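Local coordinates for ATP-dependent DNA helicase PIF1 (Candida albicans, PDB 7OTJ), which couples ATP hydrolysis to 5'-3' unwinding of DNA and probably resolves G-quadruplexes, helping to maintain nuclear and mitochondrial genomes, at residues 237-240 with 241-244; 211-214 with 215-218; 269-272 with 273-276. One frame throughout, in Å; residues are numbered along the deposited sequence.

Contact 1: 237-240 with 241-244; sequences YATR and YEVD. With K (potassium ion), chain I; nucleotides of chain C.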
loop_
_atom_site.group_PDB
_atom_site.type_symbol
_atom_site.label_atom_id
_atom_site.label_comp_id
_atom_site.label_asym_id
_atom_site.label_seq_id
_atom_site.Cartn_x
_atom_site.Cartn_y
_atom_site.Cartn_z
ATOM N N TYR A 237 12.618 6.099 3.559
ATOM C CA TYR A 237 13.750 6.198 2.649
ATOM C C TYR A 237 13.278 5.937 1.227
ATOM O O TYR A 237 12.199 5.386 0.997
ATOM C CB TYR A 237 14.860 5.210 3.002
ATOM C CG TYR A 237 15.408 5.371 4.398
ATOM C CD1 TYR A 237 14.833 4.701 5.464
ATOM C CD2 TYR A 237 16.500 6.195 4.650
ATOM C CE1 TYR A 237 15.324 4.846 6.740
ATOM C CE2 TYR A 237 16.997 6.341 5.924
ATOM C CZ TYR A 237 16.404 5.664 6.967
ATOM O OH TYR A 237 16.890 5.808 8.246
ATOM N N ALA A 238 14.105 6.342 0.266
ATOM C CA ALA A 238 13.746 6.161 -1.134
ATOM C C ALA A 238 13.990 4.732 -1.602
ATOM O O ALA A 238 13.235 4.212 -2.429
ATOM C CB ALA A 238 14.525 7.141 -2.010
ATOM N N THR A 239 15.038 4.086 -1.100
ATOM C CA THR A 239 15.451 2.783 -1.598
ATOM C C THR A 239 15.299 1.717 -0.521
ATOM O O THR A 239 15.221 2.001 0.679
ATOM C CB THR A 239 16.908 2.817 -2.069
ATOM O OG1 THR A 239 17.762 3.014 -0.932
ATOM C CG2 THR A 239 17.119 3.948 -3.061
ATOM N N ARG A 240 15.373 0.465 -0.967
ATOM C CA ARG A 240 15.201 -0.647 -0.045
ATOM C C ARG A 240 16.477 -0.919 0.731
ATOM O O ARG A 240 16.415 -1.262 1.915
ATOM C CB ARG A 240 14.758 -1.893 -0.806
ATOM C CG ARG A 240 13.256 -1.935 -1.013
ATOM C CD ARG A 240 12.821 -3.146 -1.813
ATOM N NE ARG A 240 13.344 -3.114 -3.172
ATOM C CZ ARG A 240 13.122 -4.054 -4.079
ATOM N NH1 ARG A 240 12.349 -5.096 -3.817
ATOM N NH2 ARG A 240 13.694 -3.951 -5.274
ATOM N N TYR A 241 17.634 -0.812 0.066
ATOM C CA TYR A 241 18.921 -0.852 0.752
ATOM C C TYR A 241 18.904 -0.041 2.044
ATOM O O TYR A 241 19.231 -0.556 3.117
ATOM C CB TYR A 241 20.025 -0.356 -0.186
ATOM C CG TYR A 241 21.427 -0.538 0.362
ATOM C CD1 TYR A 241 22.037 -1.788 0.368
ATOM C CD2 TYR A 241 22.145 0.541 0.861
ATOM C CE1 TYR A 241 23.327 -1.957 0.864
ATOM C CE2 TYR A 241 23.430 0.382 1.358
ATOM C CZ TYR A 241 24.016 -0.867 1.357
ATOM O OH TYR A 241 25.293 -1.022 1.852
ATOM N N GLU A 242 18.500 1.231 1.958
ATOM C CA GLU A 242 18.384 2.062 3.156
ATOM C C GLU A 242 17.404 1.454 4.149
ATOM O O GLU A 242 17.694 1.361 5.349
ATOM C CB GLU A 242 17.943 3.476 2.785
ATOM C CG GLU A 242 18.902 4.244 1.909
ATOM C CD GLU A 242 18.227 5.403 1.206
ATOM O OE1 GLU A 242 17.268 5.159 0.438
ATOM O OE2 GLU A 242 18.642 6.558 1.424
ATOM N N VAL A 243 16.235 1.028 3.662
ATOM C CA VAL A 243 15.214 0.482 4.550
ATOM C C VAL A 243 15.750 -0.747 5.267
ATOM O O VAL A 243 15.613 -0.882 6.488
ATOM C CB VAL A 243 13.927 0.168 3.759
ATOM C CG1 VAL A 243 12.955 -0.619 4.617
ATOM C CG2 VAL A 243 13.278 1.449 3.285
ATOM N N ASP A 244 16.419 -1.635 4.528
ATOM C CA ASP A 244 16.987 -2.830 5.140
ATOM C C ASP A 244 18.139 -2.479 6.070
ATOM O O ASP A 244 18.296 -3.095 7.130
ATOM C CB ASP A 244 17.441 -3.806 4.055
ATOM C CG ASP A 244 16.278 -4.463 3.352
ATOM O OD1 ASP A 244 15.141 -4.298 3.837
ATOM O OD2 ASP A 244 16.493 -5.137 2.322
HETATM K K K I . 16.466 8.157 0.472
ATOM P P DT C 2 14.834 0.049 -5.193
ATOM O OP1 DT C 2 15.605 0.496 -4.011
ATOM O OP2 DT C 2 15.099 -1.274 -5.804
ATOM O "O5'" DT C 2 13.284 0.145 -4.817
ATOM C "C5'" DT C 2 12.798 1.258 -4.070
ATOM C "C4'" DT C 2 11.452 1.727 -4.595
ATOM O "O4'" DT C 2 11.644 2.388 -5.859
ATOM C "C3'" DT C 2 10.444 0.614 -4.827
ATOM O "O3'" DT C 2 9.582 0.534 -3.710
ATOM C "C2'" DT C 2 9.683 1.040 -6.089
ATOM C "C1'" DT C 2 10.625 2.027 -6.778
ATOM N N1 DT C 2 11.279 1.494 -8.017
ATOM C C2 DT C 2 11.281 2.265 -9.160
ATOM O O2 DT C 2 10.751 3.362 -9.226
ATOM N N3 DT C 2 11.916 1.697 -10.234
ATOM C C4 DT C 2 12.546 0.469 -10.275
ATOM O O4 DT C 2 13.090 0.046 -11.292
ATOM C C5 DT C 2 12.520 -0.281 -9.041
ATOM C C7 DT C 2 13.175 -1.630 -8.965
ATOM C C6 DT C 2 11.898 0.262 -7.983
ATOM P P DT C 3 9.153 -0.893 -3.116
ATOM O OP1 DT C 3 8.790 -0.691 -1.691
ATOM O OP2 DT C 3 10.214 -1.862 -3.480
ATOM O "O5'" DT C 3 7.835 -1.269 -3.950
ATOM C "C5'" DT C 3 6.700 -0.415 -3.893
ATOM C "C4'" DT C 3 5.708 -0.706 -5.016
ATOM O "O4'" DT C 3 6.311 -0.413 -6.292
ATOM C "C3'" DT C 3 5.236 -2.143 -5.118
ATOM O "O3'" DT C 3 4.108 -2.333 -4.283
ATOM C "C2'" DT C 3 4.857 -2.274 -6.595
ATOM C "C1'" DT C 3 5.807 -1.295 -7.283
ATOM N N1 DT C 3 6.965 -1.942 -7.953
ATOM C C2 DT C 3 6.875 -2.271 -9.283
ATOM O O2 DT C 3 5.876 -2.079 -9.949
ATOM N N3 DT C 3 8.006 -2.845 -9.807
ATOM C C4 DT C 3 9.198 -3.106 -9.141
ATOM O O4 DT C 3 10.166 -3.628 -9.691
ATOM C C5 DT C 3 9.221 -2.728 -7.748
ATOM C C7 DT C 3 10.453 -2.962 -6.919
ATOM C C6 DT C 3 8.120 -2.166 -7.232
ATOM O OP3 DT C 1 21.522 2.295 -6.579
ATOM P P DT C 1 20.802 3.133 -5.594
ATOM O OP1 DT C 1 21.398 4.486 -5.580
ATOM O OP2 DT C 1 20.724 2.373 -4.329
ATOM O "O5'" DT C 1 19.317 3.268 -6.153
ATOM C "C5'" DT C 1 18.631 2.119 -6.616
ATOM C "C4'" DT C 1 17.142 2.274 -6.389
ATOM O "O4'" DT C 1 16.702 3.535 -6.948
ATOM C "C3'" DT C 1 16.272 1.223 -7.057
ATOM O "O3'" DT C 1 15.026 1.130 -6.366
ATOM C "C2'" DT C 1 16.097 1.820 -8.448
ATOM C "C1'" DT C 1 15.928 3.300 -8.109
ATOM N N1 DT C 1 16.401 4.232 -9.170
ATOM C C2 DT C 1 15.667 4.381 -10.329
ATOM O O2 DT C 1 14.634 3.771 -10.555
ATOM N N3 DT C 1 16.194 5.274 -11.225
ATOM C C4 DT C 1 17.354 6.020 -11.079
ATOM O O4 DT C 1 17.747 6.799 -11.943
ATOM C C5 DT C 1 18.068 5.817 -9.840
ATOM C C7 DT C 1 19.336 6.568 -9.567
ATOM C C6 DT C 1 17.562 4.948 -8.958
#
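Thr239 and Glu242 form a capping box at the start of helix 240-253, just where strand 234-237 of the four-stranded parallel sheet runs out. Glu242 folds back over the turn, and its OE1 takes two bonds from one residue: Thr239 N at 2.9 Å, nearly along the C-O axis, and Thr239 OG1 at 2.6 Å, from above the carboxylate plane. The reciprocal bond, Glu242 N to Thr239 OG1, is weak. With OG1 set between its own backbone N and carbonyl carbon (chi1 67°), Thr239 can serve both halves of the box.

This is the tight side. Glu242 CB packs 3.6 Å from Tyr237 CG, and Val243 CG2 adds an apolar contact with Tyr237 CB, while the phenol end of Tyr237 is tied to Glu235. Both carboxylate oxygens of Glu242 also bind the potassium ion, which Asp466 O helps to hold; the metal and the two Thr239 donors together should stabilise the charged carboxylate.

Away from the box the packing within the turn is looser: the exposed side chain of Arg240 leaves it for the DNA, bending at chi3 (-65°), with DT3 OP2 of chain C over one face of its guanidinium. The phosphate of DT2 of chain C is gripped at two points: Arg240 N reaches OP1 at 3.1 Å, and Arg240 NH2 meets OP2 at the guanidinium edge, also at 3.1 Å.

Contact 2: 211-214 with 215-218; sequences PDDT and ARDF
Asp213 OD1 and Arg216 NH2 form a salt bridge of 3.0 Å across one turn of helix 212-219. The two side chains run side by side in the same direction, their carboxylate and guanidinium planes 33° apart. The Arg216 chain leaves CB pointing opposite its own amide nitrogen (chi1 -172°), then bends at chi2 and chi3, and the curl carries the guanidinium back between two acids. Its other terminal nitrogen, NH1, lies 2.8 Å from Asp217 OD1 in a second salt bridge, whose hydrogen bond is weak. Asp217 has further partners in Arg197 and Arg220, so this acid is shared among three arginines, which probably favours its charged form.

Beneath these charges the backbone is regular: Ala215 N bonds to Pro211 O at 3.0 Å and Arg216 N to Asp212 O at 2.7 Å. The next two amides follow the same i to i+4 pattern.

On the buried side, Thr214 CG2 comes 3.6 Å from Phe218 CE2, methyl and ring lying alongside each other. The Thr214 hydroxyl is bonded to Asn204, while the Phe218 ring meets that of Phe494. Ala215 also packs on Phe494, and Met201 of helix 196-204 touches Phe218. The whole is the first turns of an amphipathic helix, with Pro211 at the N-cap position and a salt-bridge network of Asp213, Arg216 and Asp217 along its polar side.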
loop_
_atom_site.group_PDB
_atom_site.type_symbol
_atom_site.label_atom_id
_atom_site.label_comp_id
_atom_site.label_asym_id
_atom_site.label_seq_id
_atom_site.Cartn_x
_atom_site.Cartn_y
_atom_site.Cartn_z
ATOM N N PRO A 211 9.984 27.563 -3.161
ATOM C CA PRO A 211 10.555 28.858 -2.768
ATOM C C PRO A 211 11.619 28.689 -1.694
ATOM O O PRO A 211 11.686 27.668 -1.004
ATOM C CB PRO A 211 9.347 29.640 -2.232
ATOM C CG PRO A 211 8.150 28.917 -2.740
ATOM C CD PRO A 211 8.544 27.479 -2.865
ATOM N N ASP A 212 12.462 29.721 -1.560
ATOM C CA ASP A 212 13.546 29.683 -0.579
ATOM C C ASP A 212 13.012 29.450 0.830
ATOM O O ASP A 212 13.543 28.618 1.577
ATOM C CB ASP A 212 14.363 30.980 -0.637
ATOM C CG ASP A 212 14.997 31.211 -1.993
ATOM O OD1 ASP A 212 14.856 30.331 -2.868
ATOM O OD2 ASP A 212 15.625 32.270 -2.189
ATOM N N ASP A 213 11.966 30.186 1.216
ATOM C CA ASP A 213 11.458 30.081 2.581
ATOM C C ASP A 213 10.937 28.679 2.877
ATOM O O ASP A 213 11.162 28.148 3.971
ATOM C CB ASP A 213 10.370 31.125 2.824
ATOM C CG ASP A 213 10.929 32.470 3.218
ATOM O OD1 ASP A 213 12.166 32.636 3.208
ATOM O OD2 ASP A 213 10.124 33.365 3.548
ATOM N N THR A 214 10.237 28.064 1.919
ATOM C CA THR A 214 9.795 26.683 2.099
ATOM C C THR A 214 10.992 25.752 2.238
ATOM O O THR A 214 11.044 24.916 3.150
ATOM C CB THR A 214 8.903 26.247 0.927
ATOM O OG1 THR A 214 7.660 26.958 0.972
ATOM C CG2 THR A 214 8.620 24.748 0.977
ATOM N N ALA A 215 11.983 25.903 1.354
ATOM C CA ALA A 215 13.179 25.069 1.424
ATOM C C ALA A 215 13.909 25.264 2.745
ATOM O O ALA A 215 14.343 24.291 3.373
ATOM C CB ALA A 215 14.107 25.378 0.249
ATOM N N ARG A 216 14.070 26.514 3.177
ATOM C CA ARG A 216 14.710 26.759 4.463
ATOM C C ARG A 216 13.896 26.172 5.614
ATOM O O ARG A 216 14.455 25.547 6.523
ATOM C CB ARG A 216 14.916 28.259 4.654
ATOM C CG ARG A 216 15.734 28.601 5.871
ATOM C CD ARG A 216 14.892 29.312 6.902
ATOM N NE ARG A 216 14.692 30.720 6.574
ATOM C CZ ARG A 216 13.551 31.236 6.139
ATOM N NH1 ARG A 216 12.480 30.480 5.943
ATOM N NH2 ARG A 216 13.478 32.543 5.902
ATOM N N ASP A 217 12.568 26.322 5.567
ATOM C CA ASP A 217 11.720 25.822 6.647
ATOM C C ASP A 217 11.807 24.306 6.779
ATOM O O ASP A 217 11.599 23.766 7.873
ATOM C CB ASP A 217 10.269 26.267 6.441
ATOM C CG ASP A 217 10.041 27.728 6.815
ATOM O OD1 ASP A 217 11.030 28.439 7.093
ATOM O OD2 ASP A 217 8.871 28.164 6.837
ATOM N N PHE A 218 12.090 23.598 5.683
ATOM C CA PHE A 218 12.266 22.156 5.792
ATOM C C PHE A 218 13.641 21.804 6.345
ATOM O O PHE A 218 13.768 20.861 7.132
ATOM C CB PHE A 218 12.056 21.484 4.432
ATOM C CG PHE A 218 10.615 21.224 4.099
ATOM C CD1 PHE A 218 9.868 20.337 4.855
ATOM C CD2 PHE A 218 10.013 21.848 3.016
ATOM C CE1 PHE A 218 8.538 20.084 4.545
ATOM C CE2 PHE A 218 8.690 21.600 2.704
ATOM C CZ PHE A 218 7.952 20.718 3.469
#

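Contact 3: 269-272 with 273-276; sequences LPEP and QKTQ
Glu271 reaches forward from the loop to grip the first turn of helix 273-279, and its carboxylate carries most of the polar contact. Glu271 OE1 accepts twice from Thr275: from the backbone N at 3.1 Å and from OG1 at 2.8 Å. Both donors use the syn side of the oxygen but come from opposite faces of the carboxylate plane, each a little under 30° out of it, so OE1 is held from both faces at a shallow tilt. A bend at chi2 (-73°) turns the Glu271 chain, which sets out from the backbone away from the helix, back toward these donors. Satisfying an amide that lies near the start of the helix, the acid would probably also be favoured by the helix dipole.

The second carboxylate oxygen serves the charge pairing. Glu271 OE2 and Lys274 NZ form a rather long salt bridge of 3.6 Å, with Lys274 CE nearer still to OE2, at 3.1 Å. The lysine chain crosses the glutamate at a slant rather than meeting it end on.

Two backbone bonds join the loop to the helix. Lys274 N donates to Pro270 O at 3.0 Å, and Gln276 N to Pro272 O at 2.9 Å. The peptide bond before Pro272 is cis, which turns the chain sharply just ahead of the first helical residue.

Side-chain packing is modest. Leu269 CB faces Lys274 CB at 4.2 Å, and the Pro272 ring runs alongside the chain of Gln276, its CG in van der Waals contact with Gln276 NE2 at 4.0 Å.

The turn links strand 259-267 to helix 273-279, which belongs to the Pif1 2B region. Leu269 rests on Leu436 and Val437 of strand 435-446, and Lys274 touches Val437 as well, which lays the helix start against the antiparallel sheet.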
loop_
_atom_site.group_PDB
_atom_site.type_symbol
_atom_site.label_atom_id
_atom_site.label_comp_id
_atom_site.label_asym_id
_atom_site.label_seq_id
_atom_site.Cartn_x
_atom_site.Cartn_y
_atom_site.Cartn_z
ATOM N N LEU A 269 8.609 -26.304 -8.849
ATOM C CA LEU A 269 9.122 -25.598 -10.010
ATOM C C LEU A 269 10.625 -25.834 -10.154
ATOM O O LEU A 269 11.335 -25.990 -9.159
ATOM C CB LEU A 269 8.859 -24.103 -9.898
ATOM C CG LEU A 269 7.450 -23.548 -10.067
ATOM C CD1 LEU A 269 7.546 -22.025 -10.034
ATOM C CD2 LEU A 269 6.772 -24.048 -11.354
ATOM N N PRO A 270 11.127 -25.872 -11.384
ATOM C CA PRO A 270 12.575 -25.987 -11.593
ATOM C C PRO A 270 13.285 -24.682 -11.258
ATOM O O PRO A 270 12.668 -23.643 -11.021
ATOM C CB PRO A 270 12.687 -26.328 -13.080
ATOM C CG PRO A 270 11.477 -25.702 -13.693
ATOM C CD PRO A 270 10.386 -25.797 -12.656
ATOM N N GLU A 271 14.614 -24.757 -11.205
ATOM C CA GLU A 271 15.399 -23.541 -11.059
ATOM C C GLU A 271 15.726 -22.958 -12.428
ATOM O O GLU A 271 15.772 -23.680 -13.430
ATOM C CB GLU A 271 16.696 -23.829 -10.293
ATOM C CG GLU A 271 16.518 -24.283 -8.847
ATOM C CD GLU A 271 16.084 -23.169 -7.901
ATOM O OE1 GLU A 271 15.895 -22.021 -8.352
ATOM O OE2 GLU A 271 15.934 -23.448 -6.692
ATOM N N PRO A 272 16.004 -21.648 -12.507
ATOM C CA PRO A 272 16.000 -20.628 -11.452
ATOM C C PRO A 272 14.593 -20.120 -11.112
ATOM O O PRO A 272 14.448 -19.264 -10.234
ATOM C CB PRO A 272 16.851 -19.514 -12.055
ATOM C CG PRO A 272 16.552 -19.603 -13.515
ATOM C CD PRO A 272 16.320 -21.064 -13.824
ATOM N N GLN A 273 13.587 -20.618 -11.840
ATOM C CA GLN A 273 12.218 -20.131 -11.673
ATOM C C GLN A 273 11.772 -20.148 -10.214
ATOM O O GLN A 273 11.083 -19.227 -9.760
ATOM C CB GLN A 273 11.261 -20.961 -12.530
ATOM C CG GLN A 273 11.236 -20.564 -14.000
ATOM C CD GLN A 273 12.462 -21.025 -14.762
ATOM O OE1 GLN A 273 13.047 -22.063 -14.454
ATOM N NE2 GLN A 273 12.862 -20.248 -15.764
ATOM N N LYS A 274 12.154 -21.188 -9.467
ATOM C CA LYS A 274 11.739 -21.292 -8.070
ATOM C C LYS A 274 12.408 -20.226 -7.212
ATOM O O LYS A 274 11.767 -19.624 -6.342
ATOM C CB LYS A 274 12.054 -22.684 -7.526
ATOM C CG LYS A 274 11.369 -22.999 -6.211
ATOM C CD LYS A 274 11.817 -24.346 -5.671
ATOM C CE LYS A 274 13.273 -24.298 -5.263
ATOM N NZ LYS A 274 13.767 -25.630 -4.836
ATOM N N THR A 275 13.693 -19.968 -7.450
ATOM C CA THR A 275 14.374 -18.930 -6.689
ATOM C C THR A 275 13.834 -17.554 -7.050
ATOM O O THR A 275 13.626 -16.711 -6.171
ATOM C CB THR A 275 15.879 -19.002 -6.940
ATOM O OG1 THR A 275 16.410 -20.180 -6.323
ATOM C CG2 THR A 275 16.578 -17.776 -6.384
ATOM N N GLN A 276 13.549 -17.326 -8.333
ATOM C CA GLN A 276 13.081 -16.012 -8.750
ATOM C C GLN A 276 11.667 -15.741 -8.254
ATOM O O GLN A 276 11.303 -14.579 -8.045
ATOM C CB GLN A 276 13.175 -15.883 -10.268
ATOM C CG GLN A 276 14.608 -15.972 -10.790
ATOM C CD GLN A 276 14.673 -16.079 -12.302
ATOM O OE1 GLN A 276 13.712 -16.502 -12.948
ATOM N NE2 GLN A 276 15.809 -15.699 -12.874
#

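All three contacts are local turns at or near helix starts, following one another along the chain in the order contact 2, contact 1, contact 3. Contact 1 lies directly on the bound DNA strand. Its centre is about 26 Å from the centres of both others, whose own centres stand about 50 Å apart. Contact 3 also comes near the nucleic acid, about 5 Å at the nearest atoms. Contact 2 is about 21 Å from the DNA at its nearest atom and lies on the nucleotide side: the Phe218 side chain is about 11 Å from that of Ala27 of the P-loop, which holds ADP and tetrafluoroaluminate here.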